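Local coordinates for protein mannan endo-1,4-beta-mannosidase (Bacillus subtilis, PDB 3CBW) that hydrolyses internal beta-1,4-mannosidic linkages at random in mannan, galactomannan and glucomannan, and so takes part in glucomannan breakdown, at residues Y224-N229 with V246-Y251; W81-N86 with F120-F125; K154-L159 with R215-L220; T66-A71 with L322-W327. The protein carries 3 engineered substitutions. All blocks are in the same frame, centred on the assembly; numbering follows the deposited sequence. Where two conformers were deposited one is given.

Interaction 1: Y224-N229 with V246-Y251; sequences YSPDAN and VGLDAY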
loop_
_atom_site.group_PDB
_atom_site.type_symbol
_atom_site.label_atom_id
_atom_site.label_comp_id
_atom_site.label_asym_id
_atom_site.label_seq_id
_atom_site.Cartn_x
_atom_site.Cartn_y
_atom_site.Cartn_z
ATOM N N TYR A 224 -5.163 -2.821 3.656
ATOM C CA TYR A 224 -6.015 -1.807 4.306
ATOM C C TYR A 224 -5.110 -0.932 5.150
ATOM O O TYR A 224 -4.474 -1.440 6.081
ATOM C CB TYR A 224 -7.030 -2.542 5.182
ATOM C CG TYR A 224 -7.791 -1.689 6.176
ATOM C CD1 TYR A 224 -8.858 -0.882 5.758
ATOM C CD2 TYR A 224 -7.472 -1.714 7.536
ATOM C CE1 TYR A 224 -9.566 -0.102 6.658
ATOM C CE2 TYR A 224 -8.185 -0.919 8.444
ATOM C CZ TYR A 224 -9.227 -0.132 7.993
ATOM O OH TYR A 224 -9.943 0.643 8.869
ATOM N N SER A 225 -5.080 0.371 4.859
ATOM C CA SER A 225 -4.046 1.247 5.419
ATOM C C SER A 225 -4.569 2.591 5.944
ATOM O O SER A 225 -4.414 3.631 5.299
ATOM C CB SER A 225 -2.908 1.459 4.407
ATOM O OG SER A 225 -3.378 1.974 3.172
ATOM N N PRO A 226 -5.155 2.588 7.155
ATOM C CA PRO A 226 -5.475 3.854 7.803
ATOM C C PRO A 226 -4.229 4.674 8.140
ATOM O O PRO A 226 -3.103 4.145 8.201
ATOM C CB PRO A 226 -6.148 3.420 9.098
ATOM C CG PRO A 226 -5.764 1.985 9.305
ATOM C CD PRO A 226 -5.529 1.414 7.966
ATOM N N ASP A 227 -4.444 5.965 8.358
ATOM C CA ASP A 227 -3.401 6.856 8.835
ATOM C C ASP A 227 -3.201 6.697 10.345
ATOM O O ASP A 227 -4.170 6.680 11.110
ATOM C CB ASP A 227 -3.809 8.290 8.530
ATOM C CG ASP A 227 -2.655 9.230 8.586
ATOM O OD1 ASP A 227 -2.008 9.393 7.534
ATOM O OD2 ASP A 227 -2.389 9.788 9.674
ATOM N N ALA A 228 -1.938 6.663 10.773
ATOM C CA ALA A 228 -1.597 6.537 12.194
ATOM C C ALA A 228 -1.964 7.755 13.027
ATOM O O ALA A 228 -2.106 7.650 14.242
ATOM C CB ALA A 228 -0.119 6.251 12.352
ATOM N N ASN A 229 -2.094 8.909 12.383
ATOM C CA ASN A 229 -2.274 10.160 13.101
ATOM C C ASN A 229 -3.713 10.642 13.159
ATOM O O ASN A 229 -3.957 11.809 13.445
ATOM C CB ASN A 229 -1.351 11.244 12.513
ATOM C CG ASN A 229 0.130 10.906 12.657
ATOM O OD1 ASN A 229 0.521 10.114 13.516
ATOM N ND2 ASN A 229 0.959 11.507 11.809
ATOM N N VAL A 246 -3.196 -5.643 7.013
ATOM C CA VAL A 246 -3.567 -4.361 7.614
ATOM C C VAL A 246 -2.300 -3.570 7.901
ATOM O O VAL A 246 -1.217 -4.147 8.072
ATOM C CB VAL A 246 -4.405 -4.533 8.908
ATOM C CG1 VAL A 246 -5.714 -5.221 8.577
ATOM C CG2 VAL A 246 -3.633 -5.326 9.999
ATOM N N GLY A 247 -2.405 -2.252 7.971
ATOM C CA GLY A 247 -1.208 -1.499 8.264
ATOM C C GLY A 247 -1.459 -0.043 8.516
ATOM O O GLY A 247 -2.580 0.436 8.395
ATOM N N LEU A 248 -0.390 0.664 8.855
ATOM C CA LEU A 248 -0.450 2.092 9.128
ATOM C C LEU A 248 0.403 2.883 8.173
ATOM O O LEU A 248 1.564 2.536 7.942
ATOM C CB LEU A 248 0.043 2.381 10.548
ATOM C CG LEU A 248 -0.854 1.855 11.666
ATOM C CD1 LEU A 248 -0.155 1.931 13.004
ATOM C CD2 LEU A 248 -2.179 2.620 11.727
ATOM N N ASP A 249 -0.183 3.951 7.641
ATOM C CA ASP A 249 0.576 5.031 7.031
ATOM C C ASP A 249 0.987 5.979 8.162
ATOM O O ASP A 249 0.134 6.588 8.806
ATOM C CB ASP A 249 -0.270 5.771 6.003
ATOM C CG ASP A 249 -0.478 4.979 4.710
ATOM O OD1 ASP A 249 -0.231 3.757 4.682
ATOM O OD2 ASP A 249 -0.879 5.606 3.700
ATOM N N ALA A 250 2.290 6.077 8.409
ATOM C CA ALA A 250 2.827 6.726 9.612
ATOM C C ALA A 250 3.892 7.744 9.237
ATOM O O ALA A 250 4.972 7.375 8.775
ATOM C CB ALA A 250 3.409 5.674 10.575
ATOM N N TYR A 251 3.560 9.014 9.415
ATOM C CA TYR A 251 4.531 10.092 9.254
ATOM C C TYR A 251 4.698 10.727 10.615
ATOM O O TYR A 251 3.735 11.160 11.222
ATOM C CB TYR A 251 4.077 11.104 8.196
ATOM C CG TYR A 251 4.137 10.510 6.811
ATOM C CD1 TYR A 251 5.274 10.657 6.012
ATOM C CD2 TYR A 251 3.081 9.733 6.323
ATOM C CE1 TYR A 251 5.345 10.070 4.744
ATOM C CE2 TYR A 251 3.143 9.143 5.053
ATOM C CZ TYR A 251 4.277 9.318 4.277
ATOM O OH TYR A 251 4.369 8.747 3.032
HETATM O O HOH W 1 0.735 9.375 9.966
#
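Val246 and Tyr224 meet where two parallel strands pair, their side chains slanting across one another on the same face of the sheet, with Val246 CG1 4.1 Å from Tyr224 CD2. A chi1 of 167° swings the Tyr224 ring to the carbonyl side of its own backbone, where Pro226 CD covers one face toward the rim, while the phenol OH bonds to the backbone O of Lys233. Beside this pair, Gly247 N donates to Tyr224 O over 2.9 Å. Strand 220-224 then ends, yet its chain keeps company with strand 245-252: Asp249 N reaches Pro226 O at 3.0 Å, and Ala228 N returns a straighter bond to Asp249 O at 2.9 Å. Here Ala228 CB faces Ala250 CB at 4.0 Å and Leu248 CD2 lies against Ala228 CA. Asp227 turns back on its own segment, its OD2 accepting from Asn229 N in an Asx turn. The Asn229 side chain crosses to the strand, ND2 donating to Tyr251 O at 2.9 Å with the bond in both the amide and the carbonyl plane. Water 1 bridges alongside, giving its protons to Asp227 OD2 and Asp249 O and accepting from Tyr251 N. Asp249 OD1 comes 3.5 Å from Ser225 CB, but its carboxylate is held beyond the pair, by Thr274 and by a salt bridge to Arg172. Tyr251, probably a substrate binder, bonds through OH to Glu275, the presumed nucleophile. The chemistry thus implies a strand end fixed by three backbone bonds, two given by 246-251 and one by Ala228, delivering polar side chains to the catalytic end of the barrel.

Interaction 2: W81-N86 with F120-F125; sequences WLETAN and FQSGHF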
loop_
_atom_site.group_PDB
_atom_site.type_symbol
_atom_site.label_atom_id
_atom_site.label_comp_id
_atom_site.label_asym_id
_atom_site.label_seq_id
_atom_site.Cartn_x
_atom_site.Cartn_y
_atom_site.Cartn_z
ATOM N N TRP A 81 -4.566 14.756 -9.065
ATOM C CA TRP A 81 -4.578 16.228 -9.098
ATOM C C TRP A 81 -4.771 16.780 -10.512
ATOM O O TRP A 81 -5.095 17.956 -10.670
ATOM C CB TRP A 81 -3.282 16.796 -8.506
ATOM C CG TRP A 81 -2.050 16.227 -9.148
ATOM C CD1 TRP A 81 -1.374 16.720 -10.233
ATOM C CD2 TRP A 81 -1.366 15.034 -8.754
ATOM N NE1 TRP A 81 -0.305 15.902 -10.534
ATOM C CE2 TRP A 81 -0.282 14.860 -9.643
ATOM C CE3 TRP A 81 -1.567 14.092 -7.731
ATOM C CZ2 TRP A 81 0.609 13.787 -9.530
ATOM C CZ3 TRP A 81 -0.679 13.024 -7.628
ATOM C CH2 TRP A 81 0.391 12.887 -8.523
ATOM N N LEU A 82 -4.562 15.956 -11.535
ATOM C CA LEU A 82 -4.591 16.453 -12.917
ATOM C C LEU A 82 -6.004 16.776 -13.359
ATOM O O LEU A 82 -6.934 16.013 -13.109
ATOM C CB LEU A 82 -3.971 15.435 -13.879
ATOM C CG LEU A 82 -2.481 15.120 -13.754
ATOM C CD1 LEU A 82 -2.139 13.959 -14.668
ATOM C CD2 LEU A 82 -1.625 16.328 -14.103
ATOM N N GLU A 83 -6.160 17.921 -14.020
ATOM C CA GLU A 83 -7.399 18.229 -14.717
ATOM C C GLU A 83 -7.242 17.737 -16.141
ATOM O O GLU A 83 -6.371 18.200 -16.875
ATOM C CB GLU A 83 -7.677 19.731 -14.701
ATOM C CG GLU A 83 -8.099 20.276 -13.337
ATOM C CD GLU A 83 -9.501 19.849 -12.936
ATOM O OE1 GLU A 83 -10.401 19.834 -13.803
ATOM O OE2 GLU A 83 -9.702 19.533 -11.746
ATOM N N THR A 84 -8.090 16.793 -16.525
ATOM C CA THR A 84 -7.910 16.068 -17.777
ATOM C C THR A 84 -9.223 16.025 -18.544
ATOM O O THR A 84 -10.299 16.238 -17.966
ATOM C CB THR A 84 -7.412 14.623 -17.510
ATOM O OG1 THR A 84 -8.305 13.971 -16.602
ATOM C CG2 THR A 84 -6.004 14.629 -16.917
ATOM N N ALA A 85 -9.134 15.742 -19.842
ATOM C CA ALA A 85 -10.315 15.671 -20.712
ATOM C C ALA A 85 -11.278 14.568 -20.273
ATOM O O ALA A 85 -12.496 14.763 -20.227
ATOM C CB ALA A 85 -9.899 15.477 -22.176
ATOM N N ASN A 86 -10.714 13.409 -19.939
ATOM C CA ASN A 86 -11.467 12.288 -19.400
ATOM C C ASN A 86 -10.840 11.948 -18.058
ATOM O O ASN A 86 -9.617 11.981 -17.924
ATOM C CB ASN A 86 -11.408 11.082 -20.349
ATOM C CG ASN A 86 -12.099 11.349 -21.679
ATOM O OD1 ASN A 86 -13.215 11.856 -21.718
ATOM N ND2 ASN A 86 -11.433 10.994 -22.775
ATOM N N PHE A 120 -16.463 14.935 -9.564
ATOM C CA PHE A 120 -16.093 16.012 -10.478
ATOM C C PHE A 120 -15.749 15.453 -11.850
ATOM O O PHE A 120 -15.538 14.250 -12.011
ATOM C CB PHE A 120 -14.881 16.778 -9.930
ATOM C CG PHE A 120 -15.170 17.554 -8.683
ATOM C CD1 PHE A 120 -15.542 18.896 -8.759
ATOM C CD2 PHE A 120 -15.070 16.955 -7.431
ATOM C CE1 PHE A 120 -15.809 19.630 -7.601
ATOM C CE2 PHE A 120 -15.337 17.665 -6.270
ATOM C CZ PHE A 120 -15.710 19.014 -6.353
ATOM N N GLN A 121 -15.680 16.334 -12.842
ATOM C CA GLN A 121 -15.338 15.928 -14.193
ATOM C C GLN A 121 -13.962 15.249 -14.246
ATOM O O GLN A 121 -13.764 14.280 -14.978
ATOM C CB GLN A 121 -15.398 17.144 -15.125
ATOM C CG GLN A 121 -15.025 16.851 -16.571
ATOM C CD GLN A 121 -13.528 16.868 -16.818
ATOM O OE1 GLN A 121 -12.778 17.590 -16.150
ATOM N NE2 GLN A 121 -13.081 16.070 -17.784
ATOM N N SER A 122 -13.009 15.795 -13.493
ATOM C CA SER A 122 -11.689 15.194 -13.347
ATOM C C SER A 122 -10.992 15.821 -12.150
ATOM O O SER A 122 -11.531 16.735 -11.524
ATOM C CB SER A 122 -10.856 15.362 -14.624
ATOM O OG SER A 122 -10.476 16.714 -14.805
ATOM N N GLY A 123 -9.805 15.304 -11.832
ATOM C CA GLY A 123 -8.969 15.858 -10.773
ATOM C C GLY A 123 -9.658 15.895 -9.424
ATOM O O GLY A 123 -10.426 14.995 -9.076
ATOM N N HIS A 124 -9.351 16.930 -8.649
ATOM C CA HIS A 124 -10.014 17.189 -7.365
ATOM C C HIS A 124 -9.833 16.084 -6.319
ATOM O O HIS A 124 -10.697 15.902 -5.460
ATOM C CB HIS A 124 -11.511 17.463 -7.574
ATOM C CG HIS A 124 -11.795 18.735 -8.310
ATOM N ND1 HIS A 124 -11.791 18.815 -9.684
ATOM C CD2 HIS A 124 -12.075 19.981 -7.859
ATOM C CE1 HIS A 124 -12.074 20.053 -10.052
ATOM N NE2 HIS A 124 -12.244 20.781 -8.964
ATOM N N PHE A 125 -8.694 15.391 -6.354
ATOM C CA PHE A 125 -8.475 14.234 -5.467
ATOM C C PHE A 125 -8.549 14.532 -3.971
ATOM O O PHE A 125 -8.848 13.636 -3.175
ATOM C CB PHE A 125 -7.187 13.475 -5.832
ATOM C CG PHE A 125 -5.902 14.131 -5.386
ATOM C CD1 PHE A 125 -4.877 13.342 -4.890
ATOM C CD2 PHE A 125 -5.670 15.501 -5.527
ATOM C CE1 PHE A 125 -3.666 13.896 -4.502
ATOM C CE2 PHE A 125 -4.452 16.070 -5.112
ATOM C CZ PHE A 125 -3.456 15.262 -4.612
HETATM O O HOH W 2 -7.456 18.865 -9.598
HETATM O O HOH W 3 -8.153 13.553 -13.659
#
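Thr84 N donates to Ser122 OG at 2.9 Å, at the middle of the contact between two loops at the catalytic end of the barrel. Next to it Gln121, its chain bent at chi2, swings its amide across so that NE2 gives Thr84 O a bond of 2.8 Å, nearly flat with the amide and within the plane of the carbonyl. Thr84 OG1 in turn donates to Asn86 O from above that carbonyl's plane. Two waters bridge further backbone groups of the loops. Water 2 donates to Trp81 O and Glu83 OE2 and takes the proton of His124 N; water 3 donates to Leu82 O and Thr84 OG1 and accepts from Gly123 N. His124 ND1 satisfies Ser122 O in a nearly straight, in-plane bond of 2.8 Å, and Phe120 lies face on against the same imidazole. Replacing His124 by alanine removes the ND1 donor and the ring against Phe120, and is likely to leave Ser122 O without this mate. At the other end the edge of the Trp81 six-membered ring points to the face of Phe125, centroids 5.6 Å apart and planes at 65°, while Trp81 CB rests on Phe125 CE2 at 3.7 Å. Phe125 also adjoins His114, a probable substrate ligand. Direct bonds and shared waters thus join two loops that have no regular pairing, with an edge-to-face aromatic pair on the side toward the presumed substrate cleft.

Interaction 3: K154-L159 with R215-L220; sequences KIADGL and RGLDHL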
loop_
_atom_site.group_PDB
_atom_site.type_symbol
_atom_site.label_atom_id
_atom_site.label_comp_id
_atom_site.label_asym_id
_atom_site.label_seq_id
_atom_site.Cartn_x
_atom_site.Cartn_y
_atom_site.Cartn_z
ATOM N N LYS A 154 -9.466 1.065 -16.359
ATOM C CA LYS A 154 -8.113 1.314 -16.828
ATOM C C LYS A 154 -7.073 0.748 -15.854
ATOM O O LYS A 154 -6.056 0.205 -16.269
ATOM C CB LYS A 154 -7.898 2.810 -17.073
ATOM C CG LYS A 154 -6.659 3.110 -17.879
ATOM C CD LYS A 154 -6.553 4.583 -18.228
ATOM C CE LYS A 154 -5.270 4.839 -18.981
ATOM N NZ LYS A 154 -5.068 6.306 -19.206
ATOM N N ILE A 155 -7.341 0.883 -14.559
ATOM C CA ILE A 155 -6.496 0.294 -13.516
ATOM C C ILE A 155 -6.418 -1.223 -13.703
ATOM O O ILE A 155 -5.326 -1.806 -13.701
ATOM C CB ILE A 155 -7.016 0.660 -12.099
ATOM C CG1 ILE A 155 -6.794 2.154 -11.834
ATOM C CG2 ILE A 155 -6.319 -0.190 -11.033
ATOM C CD1 ILE A 155 -7.695 2.711 -10.754
ATOM N N ALA A 156 -7.575 -1.853 -13.900
ATOM C CA ALA A 156 -7.624 -3.301 -14.078
ATOM C C ALA A 156 -6.867 -3.738 -15.324
ATOM O O ALA A 156 -6.189 -4.757 -15.299
ATOM C CB ALA A 156 -9.053 -3.791 -14.133
ATOM N N ASP A 157 -6.953 -2.959 -16.406
ATOM C CA ASP A 157 -6.186 -3.275 -17.619
ATOM C C ASP A 157 -4.695 -3.304 -17.285
ATOM O O ASP A 157 -3.959 -4.176 -17.744
ATOM C CB ASP A 157 -6.434 -2.244 -18.724
ATOM C CG ASP A 157 -7.840 -2.307 -19.318
ATOM O OD1 ASP A 157 -8.614 -3.248 -19.050
ATOM O OD2 ASP A 157 -8.162 -1.372 -20.091
ATOM N N GLY A 158 -4.244 -2.347 -16.475
ATOM C CA GLY A 158 -2.847 -2.323 -16.051
ATOM C C GLY A 158 -2.509 -3.517 -15.180
ATOM O O GLY A 158 -1.491 -4.172 -15.381
ATOM N N LEU A 159 -3.363 -3.815 -14.214
ATOM C CA LEU A 159 -3.098 -4.942 -13.313
ATOM C C LEU A 159 -3.037 -6.280 -14.059
ATOM O O LEU A 159 -2.230 -7.163 -13.725
ATOM C CB LEU A 159 -4.098 -4.989 -12.157
ATOM C CG LEU A 159 -4.045 -3.775 -11.220
ATOM C CD1 LEU A 159 -5.183 -3.824 -10.230
ATOM C CD2 LEU A 159 -2.725 -3.683 -10.497
ATOM N N ARG A 215 -13.222 -8.481 -13.085
ATOM C CA ARG A 215 -11.990 -8.489 -13.852
ATOM C C ARG A 215 -11.107 -9.713 -13.626
ATOM O O ARG A 215 -10.084 -9.875 -14.295
ATOM C CB ARG A 215 -11.229 -7.180 -13.635
ATOM C CG ARG A 215 -12.029 -5.948 -14.101
ATOM C CD ARG A 215 -12.311 -5.958 -15.633
ATOM N NE ARG A 215 -11.040 -6.099 -16.333
ATOM C CZ ARG A 215 -10.403 -5.127 -16.985
ATOM N NH1 ARG A 215 -10.940 -3.926 -17.144
ATOM N NH2 ARG A 215 -9.214 -5.368 -17.497
ATOM N N GLY A 216 -11.499 -10.583 -12.699
ATOM C CA GLY A 216 -10.813 -11.859 -12.490
ATOM C C GLY A 216 -9.358 -11.747 -12.071
ATOM O O GLY A 216 -8.549 -12.632 -12.354
ATOM N N LEU A 217 -9.011 -10.672 -11.368
ATOM C CA LEU A 217 -7.608 -10.424 -11.028
ATOM C C LEU A 217 -7.167 -11.262 -9.827
ATOM O O LEU A 217 -7.580 -11.009 -8.699
ATOM C CB LEU A 217 -7.350 -8.931 -10.822
ATOM C CG LEU A 217 -7.605 -8.068 -12.065
ATOM C CD1 LEU A 217 -7.610 -6.604 -11.706
ATOM C CD2 LEU A 217 -6.601 -8.302 -13.191
ATOM N N ASP A 218 -6.329 -12.264 -10.090
ATOM C CA ASP A 218 -6.026 -13.333 -9.132
ATOM C C ASP A 218 -4.615 -13.254 -8.536
ATOM O O ASP A 218 -4.177 -14.188 -7.872
ATOM C CB ASP A 218 -6.288 -14.709 -9.788
ATOM C CG ASP A 218 -7.757 -14.963 -10.056
ATOM O OD1 ASP A 218 -8.604 -14.413 -9.326
ATOM O OD2 ASP A 218 -8.047 -15.731 -11.003
ATOM N N HIS A 219 -3.957 -12.115 -8.717
ATOM C CA HIS A 219 -2.583 -11.909 -8.271
ATOM C C HIS A 219 -2.499 -10.787 -7.233
ATOM O O HIS A 219 -1.406 -10.334 -6.918
ATOM C CB HIS A 219 -1.698 -11.589 -9.476
ATOM C CG HIS A 219 -2.059 -10.309 -10.165
ATOM N ND1 HIS A 219 -3.369 -9.924 -10.383
ATOM C CD2 HIS A 219 -1.283 -9.307 -10.645
ATOM C CE1 HIS A 219 -3.378 -8.745 -10.987
ATOM N NE2 HIS A 219 -2.127 -8.353 -11.161
ATOM N N LEU A 220 -3.639 -10.344 -6.707
ATOM C CA LEU A 220 -3.667 -9.206 -5.784
ATOM C C LEU A 220 -3.739 -9.629 -4.329
ATOM O O LEU A 220 -4.497 -10.528 -3.951
ATOM C CB LEU A 220 -4.862 -8.291 -6.081
ATOM C CG LEU A 220 -4.995 -7.774 -7.516
ATOM C CD1 LEU A 220 -6.203 -6.875 -7.671
ATOM C CD2 LEU A 220 -3.715 -7.042 -7.946
#
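Successive bends at chi2 (-63°) and chi3 (-55°) fold Arg215 back over Ala156 and bring its guanidinium group to Asp157, in a contact between a helix of the outer layer of a (beta/alpha)8 TIM barrel and the turn that follows the next barrel helix. Helix 143-163 provides one side; the other is the turn that leads from helix 194-214 into strand 220-224, with Gly216, at positive phi, leading the chain away after the helix. Ala156 CB sits squarely over one guanidinium face, 3.4 Å from Arg215 CZ, so the flat cation packs on a methyl group while its rim stays turned to the acid. There Arg215 NH2 forms the salt bridge, meeting Asp157 OD1 at 2.7 Å in the guanidinium plane and on the anti lone pair of the oxygen; NH1 adds a weak bond to the same atom, and another weak one to Ser153 O. The carboxylate plane is turned 48° from the guanidinium, and a single oxygen serves both nitrogens. Deeper in, Leu159 is the hub of the apolar packing. It crosses both Leu217 and Leu220 at about a right angle, Leu159 CB lying 3.9 Å from Leu217 CD1 and Leu159 CD1 4.1 Å from Leu220 CD1. Strand 169-172 supplies the floor, where Phe171 touches Leu159 and Val169 touches Leu220. At the far side of the leucines from the salt bridge stands the His219 ring, with Leu220 CD2 over one face and Leu159 CB and Leu217 CB at its edge, and its NE2 donates a weak, bent bond of 2.8 Å to Leu159 O.

Interaction 4: T66-A71 with L322-W327; sequences TGQSPA and LYHDSW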
loop_
_atom_site.group_PDB
_atom_site.type_symbol
_atom_site.label_atom_id
_atom_site.label_comp_id
_atom_site.label_asym_id
_atom_site.label_seq_id
_atom_site.Cartn_x
_atom_site.Cartn_y
_atom_site.Cartn_z
ATOM N N THR A 66 23.557 2.223 0.643
ATOM C CA THR A 66 23.570 1.128 1.624
ATOM C C THR A 66 24.120 -0.194 1.095
ATOM O O THR A 66 24.368 -1.128 1.864
ATOM C CB THR A 66 22.139 0.822 2.157
ATOM O OG1 THR A 66 21.363 0.186 1.123
ATOM C CG2 THR A 66 21.429 2.088 2.651
ATOM N N GLY A 67 24.257 -0.296 -0.223
ATOM C CA GLY A 67 24.626 -1.562 -0.846
ATOM C C GLY A 67 23.481 -2.552 -1.004
ATOM O O GLY A 67 23.677 -3.626 -1.544
ATOM N N GLN A 68 22.290 -2.192 -0.529
ATOM C CA GLN A 68 21.124 -3.062 -0.579
ATOM C C GLN A 68 19.997 -2.352 -1.293
ATOM O O GLN A 68 19.974 -1.128 -1.366
ATOM C CB GLN A 68 20.675 -3.409 0.838
ATOM C CG GLN A 68 21.713 -4.163 1.664
ATOM C CD GLN A 68 21.914 -5.581 1.189
ATOM O OE1 GLN A 68 20.954 -6.304 0.902
ATOM N NE2 GLN A 68 23.168 -5.996 1.108
ATOM N N SER A 69 19.040 -3.126 -1.795
ATOM C CA SER A 69 17.857 -2.560 -2.447
ATOM C C SER A 69 16.594 -2.909 -1.660
ATOM O O SER A 69 16.538 -3.967 -1.036
ATOM C CB SER A 69 17.713 -3.087 -3.874
ATOM O OG SER A 69 18.843 -2.753 -4.656
ATOM N N PRO A 70 15.562 -2.039 -1.716
ATOM C CA PRO A 70 14.328 -2.362 -0.991
ATOM C C PRO A 70 13.684 -3.643 -1.514
ATOM O O PRO A 70 13.654 -3.882 -2.731
ATOM C CB PRO A 70 13.420 -1.155 -1.264
ATOM C CG PRO A 70 13.998 -0.476 -2.476
ATOM C CD PRO A 70 15.481 -0.743 -2.416
ATOM N N ALA A 71 13.189 -4.482 -0.610
ATOM C CA ALA A 71 12.464 -5.677 -1.031
ATOM C C ALA A 71 11.190 -5.339 -1.811
ATOM O O ALA A 71 10.863 -6.013 -2.796
ATOM C CB ALA A 71 12.155 -6.576 0.154
ATOM N N LEU A 322 19.328 0.865 9.124
ATOM C CA LEU A 322 18.021 0.330 8.723
ATOM C C LEU A 322 18.178 -0.861 7.778
ATOM O O LEU A 322 17.593 -1.928 7.998
ATOM C CB LEU A 322 17.194 1.424 8.037
ATOM C CG LEU A 322 15.842 1.012 7.439
ATOM C CD1 LEU A 322 14.850 0.659 8.556
ATOM C CD2 LEU A 322 15.303 2.137 6.568
ATOM N N TYR A 323 18.983 -0.688 6.738
ATOM C CA TYR A 323 19.104 -1.697 5.699
ATOM C C TYR A 323 19.974 -2.882 6.102
ATOM O O TYR A 323 19.810 -3.975 5.570
ATOM C CB TYR A 323 19.519 -1.056 4.365
ATOM C CG TYR A 323 18.310 -0.613 3.585
ATOM C CD1 TYR A 323 17.685 0.612 3.833
ATOM C CD2 TYR A 323 17.761 -1.454 2.620
ATOM C CE1 TYR A 323 16.548 0.982 3.126
ATOM C CE2 TYR A 323 16.633 -1.100 1.920
ATOM C CZ TYR A 323 16.026 0.118 2.173
ATOM O OH TYR A 323 14.903 0.452 1.454
ATOM N N HIS A 324 20.870 -2.673 7.068
ATOM C CA HIS A 324 21.762 -3.745 7.510
ATOM C C HIS A 324 21.328 -4.408 8.801
ATOM O O HIS A 324 21.978 -5.352 9.250
ATOM C CB HIS A 324 23.207 -3.247 7.614
ATOM C CG HIS A 324 23.792 -2.873 6.290
ATOM N ND1 HIS A 324 24.377 -3.795 5.451
ATOM C CD2 HIS A 324 23.844 -1.686 5.642
ATOM C CE1 HIS A 324 24.786 -3.188 4.352
ATOM N NE2 HIS A 324 24.482 -1.906 4.445
ATOM N N ASP A 325 20.236 -3.935 9.398
ATOM C CA ASP A 325 19.736 -4.551 10.619
ATOM C C ASP A 325 19.449 -6.026 10.358
ATOM O O ASP A 325 18.975 -6.383 9.279
ATOM C CB ASP A 325 18.470 -3.855 11.103
ATOM C CG ASP A 325 18.122 -4.235 12.523
ATOM O OD1 ASP A 325 17.536 -5.319 12.719
ATOM O OD2 ASP A 325 18.481 -3.475 13.460
ATOM N N SER A 326 19.727 -6.883 11.335
ATOM C CA SER A 326 19.493 -8.321 11.165
ATOM C C SER A 326 18.023 -8.635 10.847
ATOM O O SER A 326 17.729 -9.640 10.217
ATOM C CB SER A 326 19.948 -9.110 12.387
ATOM O OG SER A 326 19.188 -8.747 13.509
ATOM N N TRP A 327 17.107 -7.776 11.284
ATOM C CA TRP A 327 15.685 -7.984 11.004
ATOM C C TRP A 327 15.263 -7.651 9.581
ATOM O O TRP A 327 14.230 -8.146 9.126
ATOM C CB TRP A 327 14.840 -7.165 11.963
ATOM C CG TRP A 327 14.670 -7.768 13.326
ATOM C CD1 TRP A 327 15.619 -8.399 14.083
ATOM C CD2 TRP A 327 13.468 -7.774 14.097
ATOM N NE1 TRP A 327 15.068 -8.805 15.278
ATOM C CE2 TRP A 327 13.753 -8.425 15.316
ATOM C CE3 TRP A 327 12.174 -7.284 13.878
ATOM C CZ2 TRP A 327 12.784 -8.614 16.313
ATOM C CZ3 TRP A 327 11.212 -7.472 14.864
ATOM C CH2 TRP A 327 11.525 -8.125 16.073
#
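Tyr323 runs from Thr66 to Pro70 along the turn at the end of helix 57-66, and its successive atoms meet Thr66, then Gln68, then Pro70. Its CB lies 3.9 Å from Thr66 CB. At the ring, Tyr323 CG comes within 4.0 Å of Thr66 OG1, and CD1 faces the methyl CG2 of the same threonine. On the other side, Tyr323 CD2 touches Gln68 CB at 3.9 Å; farther on CE2 reaches Pro70 N, and Pro70 CA lies in plane at the ring edge. The tip ends on proline, Tyr323 OH being 3.5 Å from Pro70 CB. His324 adds the polar tie: its NE2 donates to Thr66 O at 2.7 Å, in the carbonyl plane though tilted from the imidazole's own. Thr66 OG1, bonded also to Ile62 O, accepts from Gln68 N at 3.0 Å in an ST turn around Gly67. A glycine in place of Thr66 would probably leave Gln68 N without its turn acceptor and open a gap beside Tyr323 CB. The arrangement belongs to barrel closure in a TIM barrel: the helix after the last barrel strand, 301-306, packs on the turn leading from the first barrel helix into strand 72-79.

In the fold
All four interactions belong to one TIM barrel of eight parallel strands. Interaction 4 spans the longest stretch of chain, opening before strand 72-79 and closing after strand 301-306, the others falling between in the order 2, 3, 1. Interactions 1 and 2, centres about 26 Å apart, lie toward the carboxyl-terminal ends of strands: 1 on strand 245-252 and the chain just after 220-224, 2 in loops that follow strands. Interactions 3 and 4 belong to the opposite end, where helices turn into strands. Strand 220-224 links 3 with 1, centres about 24 Å apart; 2 and 4 are farthest apart, at about 39 Å. The contacts thus occupy both the presumed active-site end and its opposite.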